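Cephalosporin acylase (Bacillus halodurans, PDB 2NLZ) probably cleaves amide bonds as an N-terminal nucleophile hydrolase of the gamma-glutamyltranspeptidase family, though its natural function is not established. Local coordinates at residues D71-V76 with W265-N270; V479-T484 with I500-D505; M93-E98 with N409-G414. The protein carries 1 engineered substitution. All coordinates share one frame; numbering follows the deposited sequence.

Contact 1. Residues D71-V76 with W265-N270; sequences DAFALV and WEIPPN
Phe73 and Leu75 both hold CG anti to the carbonyl carbon (chi1 -80° and -85°), and this brings their side chains onto Ile267. Ile267 has CG1 anti to its own carbonyl carbon, chi1 -64°. This puts CG2 on the Phe73 ring; the further turn at chi2 carries CD1 to Leu75. Ile267 CG2 sits 3.7 Å from Phe73 CD1 and equally near CE1, at an oblique angle to the ring. On the other branch, Ile267 CD1 is 3.7 Å from Leu75 CD2, the two side chains running alongside one another in opposite senses. The same CD1 also reaches the backbone, 3.4 Å from Ala74 O. Leu75 CD1 leans the other way and rests 4.0 Å from Trp265 CB. The indole turns off and packs on Leu82 and Pro254. At the edge of the Phe73 ring, near its plane, Asn270 OD1 is 4.2 Å from CZ. That oxygen is hydrogen-bonded to Asn86 ND2, and His419 meets the ring edge-to-face.

The touching parts of 71-76 and 265-270 run nearly antiparallel. The strands they lie on, 71-78 and 262-266, are not neighbours: 81-87 and 250-259 come between. Their side chains face each other, consistent with the interior of the layered Ntn-hydrolase fold. The join is mainly apolar, without a hydrogen bond between the segments, so it depends on burial and shape; Asn270 and Glu266 have polar partners outside, Asn86 and His448.

Contact 2. Residues V479-T484 with I500-D505; sequences VQVEPT and IQVVLD
Val479 to Val481 pair in parallel with Ile500 to Val502. Three backbone hydrogen bonds join the segments, the last from Val503 just past the strand. Gln501 N gives to Val479 O at 3.0 Å, and Val481 N to Gln501 O at 2.8 Å. Val503 N then gives to Val481 O at 2.9 Å, a nearly straight bond with 172° at the hydrogen. CA-H...O contacts run beside them, among them Gln480 CA to Gln501 O at 3.2 Å.

This is the strand pair of a beta-alpha-beta unit: strand 478-481, helix 487-495, strand 499-502. Strand 471-473 lies antiparallel on the other side of 478-481.

Apolar contacts gather on the face of Val479, Val481, Ile500 and Val502. Ile500 CD1 lies 3.8 Å from Val479 CB, while its CG2 meets Val481 CG2. Val481 CG2 stands between N and the carbonyl carbon and also touches Val502 CG2 at 3.9 Å. Beyond the strands, Pro483 CD lies against Val503 O, and Pro483 CG against Leu504 CD1.

On the other face the Gln480 chain runs extended across Val503, with CD 3.7 Å from Val503 CG2. Its amide lies beside that of Gln501, planes 64° apart, without a bond between them. An alanine at Gln480, without CG and the amide, would probably open a gap over Val503 CG2.

Leu504 of the second subunit packs on Ile500 and Val502.

Contact 3. Residues M93-E98 with N409-G414; sequences MSLTME and NALKPG
The nearest thing to a flat group across the contact is the puckered ring of Pro413. Leu95 O lies over one of its faces, 3.5 Å from Pro413 N, which has no hydrogen to offer. Thr96 CG2 comes in obliquely on the same side and is 3.8 Å from Pro413 CG. Beside the ring, Met93 O is 3.2 Å from Pro413 CB. The ring thus packs against backbone oxygens and a methyl group. Further along, Met93 SD ends 3.9 Å from Gly414 CA. Gly414 O is hydrogen-bonded to Arg90 NE.

The two segments run almost antiparallel, one leading into helix 97-101 and the other within the loop between strands 392-393 and 424-428. Thr96 is the N-cap of that helix. Its OG1 lies between the backbone N and the carbonyl carbon, chi1 58°, and accepts a hydrogen bond from Ala99 N. The same rotation puts CG2 against Pro413.

Leu411 points toward 93-98. Its side chain crosses that of Leu95 at about a right angle, with Leu411 CD2 3.9 Å from Leu95 CD2. The same methyl group also sits near Thr96 O, and Phe401 packs on Leu411 from outside the two segments. Met97 closes the far end. Its chain is bent at chi3, and Met97 CE comes 3.4 Å from Leu411 O and 4.0 Å from Ala410 CB.

Contact 1 is core: six of its seven touching residues are buried, and its centre lies about 10 Å from that of the whole chain. Contacts 2 and 3 lie further out and are partly buried. Contact 1 joins a strand to a strand end and the loop after it, mainly by side chains. Contact 2 joins neighbouring strands of a separate small sheet by backbone bonds, and it lies at a subunit interface. Contact 3 ties a helix start to a loop by apolar packing, without a hydrogen bond between the segments. No two contacts share a helix or strand. Contacts 1 and 3 alternate along the chain and come within about 6 Å between nearest atoms.

Contact 1. Residues D71-V76 with W265-N270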
loop_
_atom_site.group_PDB
_atom_site.type_symbol
_atom_site.label_atom_id
_atom_site.label_comp_id
_atom_site.label_asym_id
_atom_site.label_seq_id
_atom_site.Cartn_x
_atom_site.Cartn_y
_atom_site.Cartn_z
ATOM N N ASP D 71 31.763 21.289 -15.164
ATOM C CA ASP D 71 31.130 22.253 -16.069
ATOM C C ASP D 71 29.643 22.402 -15.755
ATOM O O ASP D 71 29.113 21.643 -14.941
ATOM C CB ASP D 71 31.457 22.067 -17.573
ATOM C CG ASP D 71 31.454 20.641 -18.024
ATOM O OD1 ASP D 71 32.224 20.351 -18.958
ATOM O OD2 ASP D 71 30.699 19.821 -17.469
ATOM N N ALA D 72 28.997 23.400 -16.364
ATOM C CA ALA D 72 27.625 23.776 -16.018
ATOM C C ALA D 72 26.756 24.089 -17.233
ATOM O O ALA D 72 27.263 24.276 -18.330
ATOM C CB ALA D 72 27.643 24.968 -15.075
ATOM N N PHE D 73 25.444 24.143 -17.027
ATOM C CA PHE D 73 24.490 24.547 -18.068
ATOM C C PHE D 73 23.347 25.336 -17.434
ATOM O O PHE D 73 22.982 25.094 -16.270
ATOM C CB PHE D 73 23.904 23.329 -18.784
ATOM C CG PHE D 73 24.801 22.731 -19.838
ATOM C CD1 PHE D 73 24.666 23.091 -21.163
ATOM C CD2 PHE D 73 25.750 21.763 -19.505
ATOM C CE1 PHE D 73 25.471 22.514 -22.136
ATOM C CE2 PHE D 73 26.570 21.185 -20.472
ATOM C CZ PHE D 73 26.426 21.560 -21.789
ATOM N N ALA D 74 22.765 26.263 -18.196
ATOM C CA ALA D 74 21.645 27.062 -17.677
ATOM C C ALA D 74 20.642 27.494 -18.727
ATOM O O ALA D 74 21.011 27.836 -19.852
ATOM C CB ALA D 74 22.145 28.276 -16.903
ATOM N N LEU D 75 19.369 27.439 -18.347
ATOM C CA LEU D 75 18.316 28.119 -19.071
ATOM C C LEU D 75 17.793 29.201 -18.147
ATOM O O LEU D 75 17.233 28.908 -17.089
ATOM C CB LEU D 75 17.197 27.165 -19.496
ATOM C CG LEU D 75 17.395 26.407 -20.817
ATOM C CD1 LEU D 75 16.242 25.470 -21.118
ATOM C CD2 LEU D 75 17.579 27.390 -21.957
ATOM N N VAL D 76 18.010 30.455 -18.527
ATOM C CA VAL D 76 17.598 31.575 -17.684
ATOM C C VAL D 76 16.556 32.445 -18.386
ATOM O O VAL D 76 16.743 32.865 -19.529
ATOM C CB VAL D 76 18.829 32.393 -17.153
ATOM C CG1 VAL D 76 19.897 32.504 -18.211
ATOM C CG2 VAL D 76 18.416 33.766 -16.688
ATOM N N TRP D 265 11.579 23.344 -23.455
ATOM C CA TRP D 265 12.882 23.868 -23.853
ATOM C C TRP D 265 14.053 23.060 -23.300
ATOM O O TRP D 265 14.027 22.604 -22.152
ATOM C CB TRP D 265 13.020 25.320 -23.421
ATOM C CG TRP D 265 12.019 26.206 -24.044
ATOM C CD1 TRP D 265 10.787 26.512 -23.558
ATOM C CD2 TRP D 265 12.158 26.927 -25.277
ATOM N NE1 TRP D 265 10.143 27.381 -24.411
ATOM C CE2 TRP D 265 10.960 27.650 -25.475
ATOM C CE3 TRP D 265 13.178 27.034 -26.233
ATOM C CZ2 TRP D 265 10.748 28.470 -26.594
ATOM C CZ3 TRP D 265 12.965 27.844 -27.347
ATOM C CH2 TRP D 265 11.755 28.551 -27.515
ATOM N N GLU D 266 15.070 22.882 -24.139
ATOM C CA GLU D 266 16.322 22.291 -23.726
ATOM C C GLU D 266 17.476 23.111 -24.326
ATOM O O GLU D 266 17.283 23.858 -25.294
ATOM C CB GLU D 266 16.418 20.844 -24.230
ATOM C CG GLU D 266 15.333 19.886 -23.743
ATOM C CD GLU D 266 15.539 19.377 -22.321
ATOM O OE1 GLU D 266 16.672 19.473 -21.788
ATOM O OE2 GLU D 266 14.554 18.867 -21.741
ATOM N N ILE D 267 18.665 22.978 -23.744
ATOM C CA ILE D 267 19.901 23.423 -24.376
ATOM C C ILE D 267 20.130 22.574 -25.633
ATOM O O ILE D 267 19.935 21.354 -25.593
ATOM C CB ILE D 267 21.099 23.236 -23.412
ATOM C CG1 ILE D 267 20.942 24.119 -22.162
ATOM C CG2 ILE D 267 22.443 23.466 -24.127
ATOM C CD1 ILE D 267 20.763 25.613 -22.430
ATOM N N PRO D 268 20.521 23.213 -26.757
ATOM C CA PRO D 268 20.882 22.525 -28.003
ATOM C C PRO D 268 22.134 21.656 -27.872
ATOM O O PRO D 268 22.887 21.827 -26.919
ATOM C CB PRO D 268 21.154 23.684 -28.969
ATOM C CG PRO D 268 21.526 24.796 -28.103
ATOM C CD PRO D 268 20.630 24.671 -26.913
ATOM N N PRO D 269 22.338 20.718 -28.817
ATOM C CA PRO D 269 23.482 19.820 -28.925
ATOM C C PRO D 269 24.846 20.327 -28.475
ATOM O O PRO D 269 25.101 21.535 -28.418
ATOM C CB PRO D 269 23.483 19.472 -30.399
ATOM C CG PRO D 269 22.048 19.314 -30.678
ATOM C CD PRO D 269 21.365 20.415 -29.885
ATOM N N ASN D 270 25.722 19.347 -28.270
ATOM C CA ASN D 270 26.657 19.294 -27.162
ATOM C C ASN D 270 25.841 18.608 -26.039
ATOM O O ASN D 270 26.101 17.460 -25.704
ATOM C CB ASN D 270 27.188 20.684 -26.778
ATOM C CG ASN D 270 28.385 20.634 -25.816
ATOM O OD1 ASN D 270 28.787 21.665 -25.280
ATOM N ND2 ASN D 270 28.953 19.447 -25.596
#

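Contact 2. Residues V479-T484 with I500-D505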
loop_
_atom_site.group_PDB
_atom_site.type_symbol
_atom_site.label_atom_id
_atom_site.label_comp_id
_atom_site.label_asym_id
_atom_site.label_seq_id
_atom_site.Cartn_x
_atom_site.Cartn_y
_atom_site.Cartn_z
ATOM N N VAL D 479 14.308 -2.348 -18.937
ATOM C CA VAL D 479 13.757 -1.154 -18.291
ATOM C C VAL D 479 13.705 -1.382 -16.791
ATOM O O VAL D 479 13.043 -2.314 -16.328
ATOM C CB VAL D 479 12.321 -0.842 -18.763
ATOM C CG1 VAL D 479 11.781 0.348 -18.029
ATOM C CG2 VAL D 479 12.276 -0.595 -20.242
ATOM N N GLN D 480 14.401 -0.537 -16.038
ATOM C CA GLN D 480 14.336 -0.544 -14.580
ATOM C C GLN D 480 13.146 0.267 -14.085
ATOM O O GLN D 480 12.879 1.350 -14.619
ATOM C CB GLN D 480 15.606 0.058 -14.007
ATOM C CG GLN D 480 16.869 -0.601 -14.528
ATOM C CD GLN D 480 18.126 -0.113 -13.840
ATOM O OE1 GLN D 480 19.046 -0.886 -13.595
ATOM N NE2 GLN D 480 18.172 1.172 -13.531
ATOM N N VAL D 481 12.425 -0.254 -13.082
ATOM C CA VAL D 481 11.350 0.515 -12.417
ATOM C C VAL D 481 11.525 0.591 -10.897
ATOM O O VAL D 481 12.284 -0.184 -10.306
ATOM C CB VAL D 481 9.923 -0.007 -12.757
ATOM C CG1 VAL D 481 9.679 0.018 -14.268
ATOM C CG2 VAL D 481 9.673 -1.417 -12.164
ATOM N N GLU D 482 10.817 1.530 -10.275
ATOM C CA GLU D 482 10.893 1.748 -8.828
ATOM C C GLU D 482 10.038 0.770 -8.037
ATOM O O GLU D 482 9.036 0.271 -8.548
ATOM C CB GLU D 482 10.463 3.176 -8.499
ATOM C CG GLU D 482 11.552 4.205 -8.726
ATOM C CD GLU D 482 11.217 5.565 -8.153
ATOM O OE1 GLU D 482 11.755 5.895 -7.065
ATOM O OE2 GLU D 482 10.420 6.291 -8.789
ATOM N N PRO D 483 10.418 0.502 -6.773
ATOM C CA PRO D 483 9.635 -0.376 -5.893
ATOM C C PRO D 483 8.163 0.022 -5.825
ATOM O O PRO D 483 7.299 -0.817 -5.552
ATOM C CB PRO D 483 10.277 -0.149 -4.526
ATOM C CG PRO D 483 11.659 0.233 -4.820
ATOM C CD PRO D 483 11.625 1.010 -6.094
ATOM N N THR D 484 7.904 1.301 -6.087
ATOM C CA THR D 484 6.582 1.892 -5.980
ATOM C C THR D 484 5.898 1.965 -7.354
ATOM O O THR D 484 4.757 2.414 -7.462
ATOM C CB THR D 484 6.672 3.273 -5.278
ATOM O OG1 THR D 484 5.411 3.946 -5.342
ATOM C CG2 THR D 484 7.753 4.144 -5.928
ATOM N N ILE D 500 11.535 -6.045 -17.690
ATOM C CA ILE D 500 11.359 -5.153 -16.543
ATOM C C ILE D 500 12.080 -5.693 -15.313
ATOM O O ILE D 500 11.978 -6.878 -14.989
ATOM C CB ILE D 500 9.858 -4.940 -16.204
ATOM C CG1 ILE D 500 9.108 -4.328 -17.387
ATOM C CG2 ILE D 500 9.687 -4.074 -14.954
ATOM C CD1 ILE D 500 9.346 -2.847 -17.574
ATOM N N GLN D 501 12.821 -4.808 -14.654
ATOM C CA GLN D 501 13.459 -5.098 -13.381
ATOM C C GLN D 501 13.155 -4.033 -12.318
ATOM O O GLN D 501 13.435 -2.839 -12.505
ATOM C CB GLN D 501 14.966 -5.211 -13.558
ATOM C CG GLN D 501 15.678 -5.626 -12.278
ATOM C CD GLN D 501 17.178 -5.395 -12.327
ATOM O OE1 GLN D 501 17.921 -5.955 -11.520
ATOM N NE2 GLN D 501 17.630 -4.567 -13.269
ATOM N N VAL D 502 12.586 -4.477 -11.199
ATOM C CA VAL D 502 12.382 -3.611 -10.045
ATOM C C VAL D 502 13.737 -3.377 -9.387
ATOM O O VAL D 502 14.438 -4.328 -9.042
ATOM C CB VAL D 502 11.393 -4.228 -9.030
ATOM C CG1 VAL D 502 11.241 -3.328 -7.823
ATOM C CG2 VAL D 502 10.043 -4.448 -9.677
ATOM N N VAL D 503 14.115 -2.106 -9.247
ATOM C CA VAL D 503 15.411 -1.739 -8.656
ATOM C C VAL D 503 15.250 -1.085 -7.298
ATOM O O VAL D 503 14.630 -0.025 -7.161
ATOM C CB VAL D 503 16.237 -0.824 -9.567
ATOM C CG1 VAL D 503 17.500 -0.417 -8.875
ATOM C CG2 VAL D 503 16.583 -1.535 -10.836
ATOM N N LEU D 504 15.841 -1.730 -6.300
ATOM C CA LEU D 504 15.665 -1.368 -4.906
ATOM C C LEU D 504 16.537 -0.188 -4.520
ATOM O O LEU D 504 16.259 0.496 -3.534
ATOM C CB LEU D 504 16.013 -2.570 -4.041
ATOM C CG LEU D 504 15.208 -2.843 -2.786
ATOM C CD1 LEU D 504 13.722 -2.608 -2.997
ATOM C CD2 LEU D 504 15.461 -4.272 -2.439
ATOM N N ASP D 505 17.591 0.035 -5.305
ATOM C CA ASP D 505 18.555 1.106 -5.063
ATOM C C ASP D 505 17.893 2.446 -4.891
ATOM O O ASP D 505 17.139 2.895 -5.752
ATOM C CB ASP D 505 19.557 1.205 -6.210
ATOM C CG ASP D 505 20.703 0.229 -6.065
ATOM O OD1 ASP D 505 21.513 0.410 -5.128
ATOM O OD2 ASP D 505 20.798 -0.713 -6.889
#

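Contact 3. Residues M93-E98 with N409-G414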
loop_
_atom_site.group_PDB
_atom_site.type_symbol
_atom_site.label_atom_id
_atom_site.label_comp_id
_atom_site.label_asym_id
_atom_site.label_seq_id
_atom_site.Cartn_x
_atom_site.Cartn_y
_atom_site.Cartn_z
ATOM N N MET D 93 43.847 20.375 -26.028
ATOM C CA MET D 93 44.278 20.491 -27.416
ATOM C C MET D 93 45.319 19.431 -27.776
ATOM O O MET D 93 45.539 19.133 -28.953
ATOM C CB MET D 93 44.803 21.898 -27.693
ATOM C CG MET D 93 44.608 22.358 -29.128
ATOM S SD MET D 93 42.875 22.533 -29.589
ATOM C CE MET D 93 42.449 24.076 -28.768
ATOM N N SER D 94 45.942 18.855 -26.755
ATOM C CA SER D 94 46.873 17.749 -26.961
ATOM C C SER D 94 46.211 16.359 -26.873
ATOM O O SER D 94 46.864 15.340 -27.113
ATOM C CB SER D 94 48.059 17.862 -25.993
ATOM O OG SER D 94 47.623 18.055 -24.657
ATOM N N LEU D 95 44.919 16.321 -26.543
ATOM C CA LEU D 95 44.189 15.056 -26.400
ATOM C C LEU D 95 43.599 14.617 -27.736
ATOM O O LEU D 95 42.548 15.104 -28.155
ATOM C CB LEU D 95 43.073 15.184 -25.361
ATOM C CG LEU D 95 42.816 14.085 -24.316
ATOM C CD1 LEU D 95 41.385 14.173 -23.796
ATOM C CD2 LEU D 95 43.118 12.680 -24.813
ATOM N N THR D 96 44.286 13.695 -28.401
ATOM C CA THR D 96 43.833 13.174 -29.681
ATOM C C THR D 96 43.507 11.697 -29.551
ATOM O O THR D 96 43.863 11.060 -28.560
ATOM C CB THR D 96 44.884 13.362 -30.802
ATOM O OG1 THR D 96 46.109 12.708 -30.441
ATOM C CG2 THR D 96 45.151 14.841 -31.065
ATOM N N MET D 97 42.836 11.166 -30.568
ATOM C CA MET D 97 42.416 9.774 -30.598
ATOM C C MET D 97 43.613 8.840 -30.651
ATOM O O MET D 97 43.621 7.811 -29.983
ATOM C CB MET D 97 41.527 9.526 -31.808
ATOM C CG MET D 97 40.304 8.696 -31.522
ATOM S SD MET D 97 39.279 8.456 -32.997
ATOM C CE MET D 97 39.205 10.105 -33.700
ATOM N N GLU D 98 44.622 9.208 -31.441
ATOM C CA GLU D 98 45.814 8.370 -31.613
ATOM C C GLU D 98 46.826 8.489 -30.475
ATOM O O GLU D 98 47.672 7.609 -30.304
ATOM C CB GLU D 98 46.498 8.594 -32.974
ATOM C CG GLU D 98 46.661 10.046 -33.407
ATOM C CD GLU D 98 45.553 10.512 -34.340
ATOM O OE1 GLU D 98 44.970 9.669 -35.061
ATOM O OE2 GLU D 98 45.273 11.727 -34.359
ATOM N N ASN D 409 30.566 11.604 -32.235
ATOM C CA ASN D 409 31.140 12.048 -30.960
ATOM C C ASN D 409 32.535 11.447 -30.706
ATOM O O ASN D 409 32.892 11.107 -29.571
ATOM C CB ASN D 409 30.183 11.724 -29.802
ATOM C CG ASN D 409 30.554 12.437 -28.524
ATOM O OD1 ASN D 409 30.486 13.660 -28.449
ATOM N ND2 ASN D 409 30.968 11.672 -27.512
ATOM N N ALA D 410 33.319 11.314 -31.775
ATOM C CA ALA D 410 34.693 10.838 -31.666
ATOM C C ALA D 410 35.570 11.886 -30.986
ATOM O O ALA D 410 35.358 13.088 -31.160
ATOM C CB ALA D 410 35.239 10.499 -33.030
ATOM N N LEU D 411 36.545 11.426 -30.208
ATOM C CA LEU D 411 37.460 12.325 -29.510
ATOM C C LEU D 411 38.291 13.128 -30.494
ATOM O O LEU D 411 38.959 12.572 -31.365
ATOM C CB LEU D 411 38.375 11.546 -28.565
ATOM C CG LEU D 411 39.553 12.252 -27.890
ATOM C CD1 LEU D 411 39.104 13.405 -27.017
ATOM C CD2 LEU D 411 40.337 11.248 -27.061
ATOM N N LYS D 412 38.224 14.442 -30.344
ATOM C CA LYS D 412 38.988 15.373 -31.150
ATOM C C LYS D 412 39.527 16.434 -30.194
ATOM O O LYS D 412 38.864 16.765 -29.210
ATOM C CB LYS D 412 38.074 16.019 -32.191
ATOM C CG LYS D 412 38.675 16.173 -33.577
ATOM C CD LYS D 412 38.268 15.024 -34.495
ATOM C CE LYS D 412 38.611 15.339 -35.942
ATOM N NZ LYS D 412 37.949 14.405 -36.885
ATOM N N PRO D 413 40.743 16.949 -30.449
ATOM C CA PRO D 413 41.262 18.029 -29.613
ATOM C C PRO D 413 40.418 19.281 -29.760
ATOM O O PRO D 413 40.045 19.634 -30.875
ATOM C CB PRO D 413 42.665 18.271 -30.177
ATOM C CG PRO D 413 42.644 17.704 -31.552
ATOM C CD PRO D 413 41.706 16.544 -31.488
ATOM N N GLY D 414 40.089 19.917 -28.638
ATOM C CA GLY D 414 39.339 21.170 -28.647
ATOM C C GLY D 414 37.868 21.013 -28.950
ATOM O O GLY D 414 37.181 21.983 -29.246
#